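Local coordinates for protein KLLA0F12672p (Kluyveromyces lactis, PDB 4M3O) that probably dephosphorylates the C-terminal repeats of RNA polymerase II during transcription and is represented here by its zinc-binding N-terminal domain, at residues K14-T17 with N18-Q21; Q21-I24 with R25-E28. One frame throughout, in Å; residues are numbered along the deposited sequence.

Contact 1. Residues K14-T17 with N18-Q21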
ATOM      1  N   LYS A  14      -9.347  13.337   5.049  1.00 46.52           N
ATOM      2  CA  LYS A  14     -10.166  14.561   5.083  1.00 50.59           C
ATOM      3  C   LYS A  14     -10.285  15.134   6.525  1.00 47.16           C
ATOM      4  O   LYS A  14     -10.027  16.304   6.752  1.00 51.10           O
ATOM      5  CB  LYS A  14     -11.496  14.297   4.388  1.00 53.66           C
ATOM      6  CG  LYS A  14     -12.587  15.326   4.594  1.00 66.62           C
ATOM      7  CD  LYS A  14     -13.805  14.952   3.767  1.00 70.17           C
ATOM      8  CE  LYS A  14     -14.807  16.088   3.765  1.00 82.11           C
ATOM      9  NZ  LYS A  14     -15.526  16.158   2.463  1.00 89.35           N
ATOM     10  N   PRO A  15     -10.545  14.297   7.522  1.00 50.49           N
ATOM     11  CA  PRO A  15     -10.729  14.868   8.862  1.00 47.39           C
ATOM     12  C   PRO A  15      -9.551  15.603   9.426  1.00 46.33           C
ATOM     13  O   PRO A  15      -9.713  16.319  10.416  1.00 46.99           O
ATOM     14  CB  PRO A  15     -10.932  13.646   9.750  1.00 50.28           C
ATOM     15  CG  PRO A  15     -11.472  12.608   8.841  1.00 55.87           C
ATOM     16  CD  PRO A  15     -10.781  12.847   7.506  1.00 53.05           C
ATOM     17  N   TYR A  16      -8.351  15.340   8.887  1.00 44.52           N
ATOM     18  CA  TYR A  16      -7.113  15.691   9.566  1.00 41.76           C
ATOM     19  C   TYR A  16      -6.416  16.823   8.838  1.00 42.49           C
ATOM     20  O   TYR A  16      -5.359  17.254   9.298  1.00 46.70           O
ATOM     21  CB  TYR A  16      -6.218  14.425   9.696  1.00 42.50           C
ATOM     22  CG  TYR A  16      -6.970  13.301  10.392  1.00 43.87           C
ATOM     23  CD1 TYR A  16      -7.444  12.165   9.692  1.00 48.36           C
ATOM     24  CD2 TYR A  16      -7.295  13.406  11.734  1.00 43.55           C
ATOM     25  CE1 TYR A  16      -8.165  11.140  10.362  1.00 46.71           C
ATOM     26  CE2 TYR A  16      -8.005  12.398  12.406  1.00 45.59           C
ATOM     27  CZ  TYR A  16      -8.439  11.268  11.719  1.00 46.55           C
ATOM     28  OH  TYR A  16      -9.177  10.334  12.431  1.00 52.71           O
ATOM     29  N   THR A  17      -7.004  17.327   7.749  1.00 44.44           N
ATOM     30  CA  THR A  17      -6.364  18.373   6.944  1.00 48.15           C
ATOM     31  C   THR A  17      -5.998  19.615   7.750  1.00 49.01           C
ATOM     32  O   THR A  17      -4.992  20.241   7.410  1.00 49.84           O
ATOM     33  CB  THR A  17      -7.193  18.869   5.726  1.00 53.49           C
ATOM     34  OG1 THR A  17      -8.475  19.360   6.144  1.00 54.58           O
ATOM     35  CG2 THR A  17      -7.380  17.753   4.701  1.00 58.01           C
ATOM     36  N   ASN A  18      -6.725  19.972   8.798  1.00 43.81           N
ATOM     37  CA  ASN A  18      -6.378  21.160   9.565  1.00 47.39           C
ATOM     38  C   ASN A  18      -5.710  20.894  10.908  1.00 49.35           C
ATOM     39  O   ASN A  18      -5.586  21.782  11.708  1.00 47.48           O
ATOM     40  CB  ASN A  18      -7.600  22.078   9.719  1.00 47.84           C
ATOM     41  CG  ASN A  18      -7.245  23.488  10.162  1.00 48.35           C
ATOM     42  OD1 ASN A  18      -7.771  23.980  11.118  1.00 50.15           O
ATOM     43  ND2 ASN A  18      -6.376  24.120   9.463  1.00 45.31           N
ATOM     44  N   HIS A  19      -5.265  19.673  11.153  1.00 45.59           N
ATOM     45  CA  HIS A  19      -4.638  19.345  12.422  1.00 47.91           C
ATOM     46  C   HIS A  19      -3.208  19.657  12.346  1.00 48.16           C
ATOM     47  O   HIS A  19      -2.566  19.354  11.371  1.00 67.93           O
ATOM     48  CB  HIS A  19      -4.711  17.857  12.707  1.00 45.31           C
ATOM     49  CG  HIS A  19      -6.028  17.371  13.178  1.00 42.21           C
ATOM     50  ND1 HIS A  19      -6.151  16.622  14.254  1.00 49.63           N
ATOM     51  CD2 HIS A  19      -7.275  17.497  12.647  1.00 42.87           C
ATOM     52  CE1 HIS A  19      -7.415  16.302  14.422  1.00 44.56           C
ATOM     53  NE2 HIS A  19      -8.105  16.845  13.438  1.00 48.93           N
ATOM     54  N   ARG A  20      -2.626  20.221  13.361  1.00 51.26           N
ATOM     55  CA  ARG A  20      -1.221  20.435  13.210  1.00 55.96           C
ATOM     56  C   ARG A  20      -0.444  19.334  13.854  1.00 53.37           C
ATOM     57  O   ARG A  20       0.711  19.173  13.617  1.00 46.08           O
ATOM     58  CB  ARG A  20      -0.789  21.790  13.710  1.00 57.08           C
ATOM     59  CG  ARG A  20      -1.293  22.192  15.052  1.00 57.97           C
ATOM     60  CD  ARG A  20      -1.376  23.704  15.114  1.00 58.51           C
ATOM     61  NE  ARG A  20      -0.087  24.295  15.360  1.00 58.36           N
ATOM     62  CZ  ARG A  20       0.556  24.192  16.504  1.00 65.05           C
ATOM     63  NH1 ARG A  20       0.029  23.541  17.508  1.00 63.13           N
ATOM     64  NH2 ARG A  20       1.739  24.740  16.645  1.00 73.42           N
ATOM     65  N   GLN A  21      -1.131  18.586  14.681  1.00 51.07           N
ATOM     66  CA  GLN A  21      -0.601  17.369  15.275  1.00 54.04           C
ATOM     67  C   GLN A  21      -1.652  16.281  15.375  1.00 49.03           C
ATOM     68  O   GLN A  21      -2.830  16.544  15.584  1.00 44.54           O
ATOM     69  CB  GLN A  21       0.003  17.614  16.633  1.00 61.54           C
ATOM     70  CG  GLN A  21       1.303  18.365  16.516  1.00 73.62           C
ATOM     71  CD  GLN A  21       2.077  18.274  17.788  1.00 82.37           C
ATOM     72  OE1 GLN A  21       1.489  18.256  18.866  1.00 80.11           O
ATOM     73  NE2 GLN A  21       3.401  18.204  17.679  1.00 89.57           N
TER

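Contact 2. Residues Q21-I24 with R25-E28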
ATOM      1  N   GLN A  21      -1.131  18.586  14.681  1.00 51.07           N
ATOM      2  CA  GLN A  21      -0.601  17.369  15.275  1.00 54.04           C
ATOM      3  C   GLN A  21      -1.652  16.281  15.375  1.00 49.03           C
ATOM      4  O   GLN A  21      -2.830  16.544  15.584  1.00 44.54           O
ATOM      5  CB  GLN A  21       0.003  17.614  16.633  1.00 61.54           C
ATOM      6  CG  GLN A  21       1.303  18.365  16.516  1.00 73.62           C
ATOM      7  CD  GLN A  21       2.077  18.274  17.788  1.00 82.37           C
ATOM      8  OE1 GLN A  21       1.489  18.256  18.866  1.00 80.11           O
ATOM      9  NE2 GLN A  21       3.401  18.204  17.679  1.00 89.57           N
ATOM     10  N   LEU A  22      -1.195  15.055  15.216  1.00 44.54           N
ATOM     11  CA  LEU A  22      -2.063  13.890  15.350  1.00 44.91           C
ATOM     12  C   LEU A  22      -1.741  13.116  16.605  1.00 39.96           C
ATOM     13  O   LEU A  22      -0.562  13.010  17.004  1.00 38.03           O
ATOM     14  CB  LEU A  22      -1.847  12.981  14.149  1.00 44.77           C
ATOM     15  CG  LEU A  22      -2.231  13.548  12.825  1.00 45.45           C
ATOM     16  CD1 LEU A  22      -1.922  12.542  11.732  1.00 46.21           C
ATOM     17  CD2 LEU A  22      -3.717  13.951  12.815  1.00 49.10           C
ATOM     18  N   THR A  23      -2.775  12.554  17.210  1.00 40.99           N
ATOM     19  CA  THR A  23      -2.576  11.570  18.265  1.00 40.22           C
ATOM     20  C   THR A  23      -2.209  10.218  17.613  1.00 38.09           C
ATOM     21  O   THR A  23      -2.419   9.987  16.391  1.00 37.90           O
ATOM     22  CB  THR A  23      -3.845  11.340  19.106  1.00 41.93           C
ATOM     23  OG1 THR A  23      -4.864  10.753  18.294  1.00 42.00           O
ATOM     24  CG2 THR A  23      -4.427  12.674  19.748  1.00 44.87           C
ATOM     25  N   ILE A  24      -1.726   9.330  18.453  1.00 41.82           N
ATOM     26  CA  ILE A  24      -1.447   7.950  18.102  1.00 44.06           C
ATOM     27  C   ILE A  24      -2.680   7.252  17.593  1.00 38.90           C
ATOM     28  O   ILE A  24      -2.610   6.518  16.605  1.00 40.57           O
ATOM     29  CB  ILE A  24      -0.792   7.164  19.286  1.00 55.51           C
ATOM     30  CG1 ILE A  24       0.527   7.858  19.740  1.00 68.27           C
ATOM     31  CG2 ILE A  24      -0.398   5.755  18.807  1.00 53.92           C
ATOM     32  CD1 ILE A  24       0.879   7.804  21.235  1.00 68.72           C
ATOM     33  N   ARG A  25      -3.839   7.519  18.175  1.00 41.33           N
ATOM     34  CA  ARG A  25      -5.071   6.871  17.680  1.00 45.17           C
ATOM     35  C   ARG A  25      -5.479   7.328  16.312  1.00 45.30           C
ATOM     36  O   ARG A  25      -6.082   6.559  15.577  1.00 44.26           O
ATOM     37  CB  ARG A  25      -6.290   7.103  18.582  1.00 47.72           C
ATOM     38  CG  ARG A  25      -6.233   6.348  19.879  1.00 53.69           C
ATOM     39  CD  ARG A  25      -6.561   4.871  19.676  1.00 56.07           C
ATOM     40  NE  ARG A  25      -5.712   3.990  20.452  1.00 55.44           N
ATOM     41  CZ  ARG A  25      -5.752   3.857  21.757  1.00 60.96           C
ATOM     42  NH1 ARG A  25      -6.631   4.547  22.516  1.00 84.17           N
ATOM     43  NH2 ARG A  25      -4.947   2.997  22.324  1.00 61.43           N
ATOM     44  N   GLU A  26      -5.260   8.616  16.012  1.00 43.35           N
ATOM     45  CA  GLU A  26      -5.664   9.184  14.739  1.00 40.00           C
ATOM     46  C   GLU A  26      -4.724   8.630  13.660  1.00 35.51           C
ATOM     47  O   GLU A  26      -5.165   8.336  12.614  1.00 37.54           O
ATOM     48  CB  GLU A  26      -5.613  10.697  14.787  1.00 44.99           C
ATOM     49  CG  GLU A  26      -6.723  11.319  15.642  1.00 51.12           C
ATOM     50  CD  GLU A  26      -6.480  12.785  15.994  1.00 55.69           C
ATOM     51  OE1 GLU A  26      -7.478  13.524  16.085  1.00 57.89           O
ATOM     52  OE2 GLU A  26      -5.304  13.199  16.192  1.00 54.27           O
ATOM     53  N   VAL A  27      -3.445   8.504  13.956  1.00 35.97           N
ATOM     54  CA  VAL A  27      -2.465   7.876  13.048  1.00 41.35           C
ATOM     55  C   VAL A  27      -2.864   6.425  12.742  1.00 43.22           C
ATOM     56  O   VAL A  27      -2.887   5.984  11.587  1.00 46.34           O
ATOM     57  CB  VAL A  27      -1.054   7.891  13.642  1.00 40.32           C
ATOM     58  CG1 VAL A  27      -0.136   7.006  12.824  1.00 41.29           C
ATOM     59  CG2 VAL A  27      -0.472   9.301  13.656  1.00 43.03           C
ATOM     60  N   GLU A  28      -3.198   5.673  13.789  1.00 43.13           N
ATOM     61  CA  GLU A  28      -3.680   4.296  13.572  1.00 47.49           C
ATOM     62  C   GLU A  28      -4.955   4.269  12.712  1.00 42.18           C
ATOM     63  O   GLU A  28      -5.180   3.325  11.949  1.00 38.84           O
ATOM     64  CB  GLU A  28      -3.951   3.606  14.920  1.00 47.31           C
ATOM     65  CG  GLU A  28      -2.688   3.384  15.745  1.00 49.95           C
ATOM     66  CD  GLU A  28      -2.981   2.917  17.204  1.00 56.18           C
ATOM     67  OE1 GLU A  28      -4.165   2.935  17.652  1.00 49.27           O
ATOM     68  OE2 GLU A  28      -2.004   2.538  17.924  1.00 53.73           O
TER

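Contact 1. Residues K14-T17 with N18-Q21
A type I beta turn runs from Y16 to H19, with T17 and N18 at its corners and the CA atoms of Y16 and H19 5.3 Å apart, closed by a hydrogen bond from H19 N to Y16 O of 3.0 Å with a nearly straight N-H...O angle of 168°. The donor stands well above the carbonyl plane of Y16. Y16 O also bonds to ND1 of H139, in another loop.

The side chains of Y16 and H19 run alongside each other in the same direction. Their rings form a T-shaped (edge-to-face) pair, centroids 5.3 Å apart and planes at 67°: CD2 of Y16 comes over one face of the imidazole, shifted toward its rim. H19 reaches this place because its CG stands anti to the carbonyl carbon (chi1 -77°), which folds the ring back beside Y16. One face of the phenol ring carries P15 CB, 3.7 Å above the plane and over the ring centre, while H19 meets the ring at its CD2 edge. With an alanine here in place of H19 the turn bond could persist, but CD2 of Y16 would probably lose the imidazole face it meets, leaving a gap beside the phenol.

T17, one residue past the 3-10 turn 14-16, makes two weak bonds back to K14 O, one from its N at 3.3 Å and one from OG1 at 3.5 Å.

This surface linker joins helix 5-13 to helix 24-40; the Y16 ring packs onto E26, T29 and I30 of the latter, while H19 touches E26 and H139.

Contact 2. Residues Q21-I24 with R25-E28
The carboxylate of E26 receives T23 N on the anti side of OE2, only 19° out of its plane, in a short, straight bond (T23 N to E26 OE2 2.8 Å, N-H...O 171°). T23 OG1 lies near the same oxygen and makes a weak bond to it. The R25 guanidinium has E28 OE1 at its edge, in plane; the salt bridge includes a weak hydrogen bond, R25 NE to E28 OE1 at 3.4 Å.

In return E26 N donates to T23 OG1 at 3.2 Å. These reciprocal bonds make a capping box, with T23 the N-cap of helix 24-40. The torsion that sets it up is chi1 of T23 (65°), which tucks OG1 in against its own backbone, within reach of E26 N. The carboxylate of E26, if charged, is likely to be favoured by the helix dipole. Behind the cap the regular helical bonds start: V27 N to T23 O and E28 N to I24 O, each 3.0 Å.

Just before the cap, L22 lays its CB 4.0 Å from V27 CG2, the two side chains crossing at about a right angle, and its CD2 lies 3.8 Å from E26 OE2.

The two contacts follow one another along the chain and share Q21: contact 1 spans the short 3-10 segment 14-16 and the beta turn beyond it, contact 2 the last loop residues and the first turn of helix 24-40. Their centres lie about 10 Å apart, both on the surface and on the same side of the chain's centre. They also touch directly: Y16 CE2 sits 3.6 Å from E26 CG, and Y16 CD2 sits 3.8 Å from L22 CD2. The aromatic turn is thus folded back against the capped start of helix 24-40, in the linker from helix 5-13. Both lie away from the zinc site of C74, C79, C112 and H116.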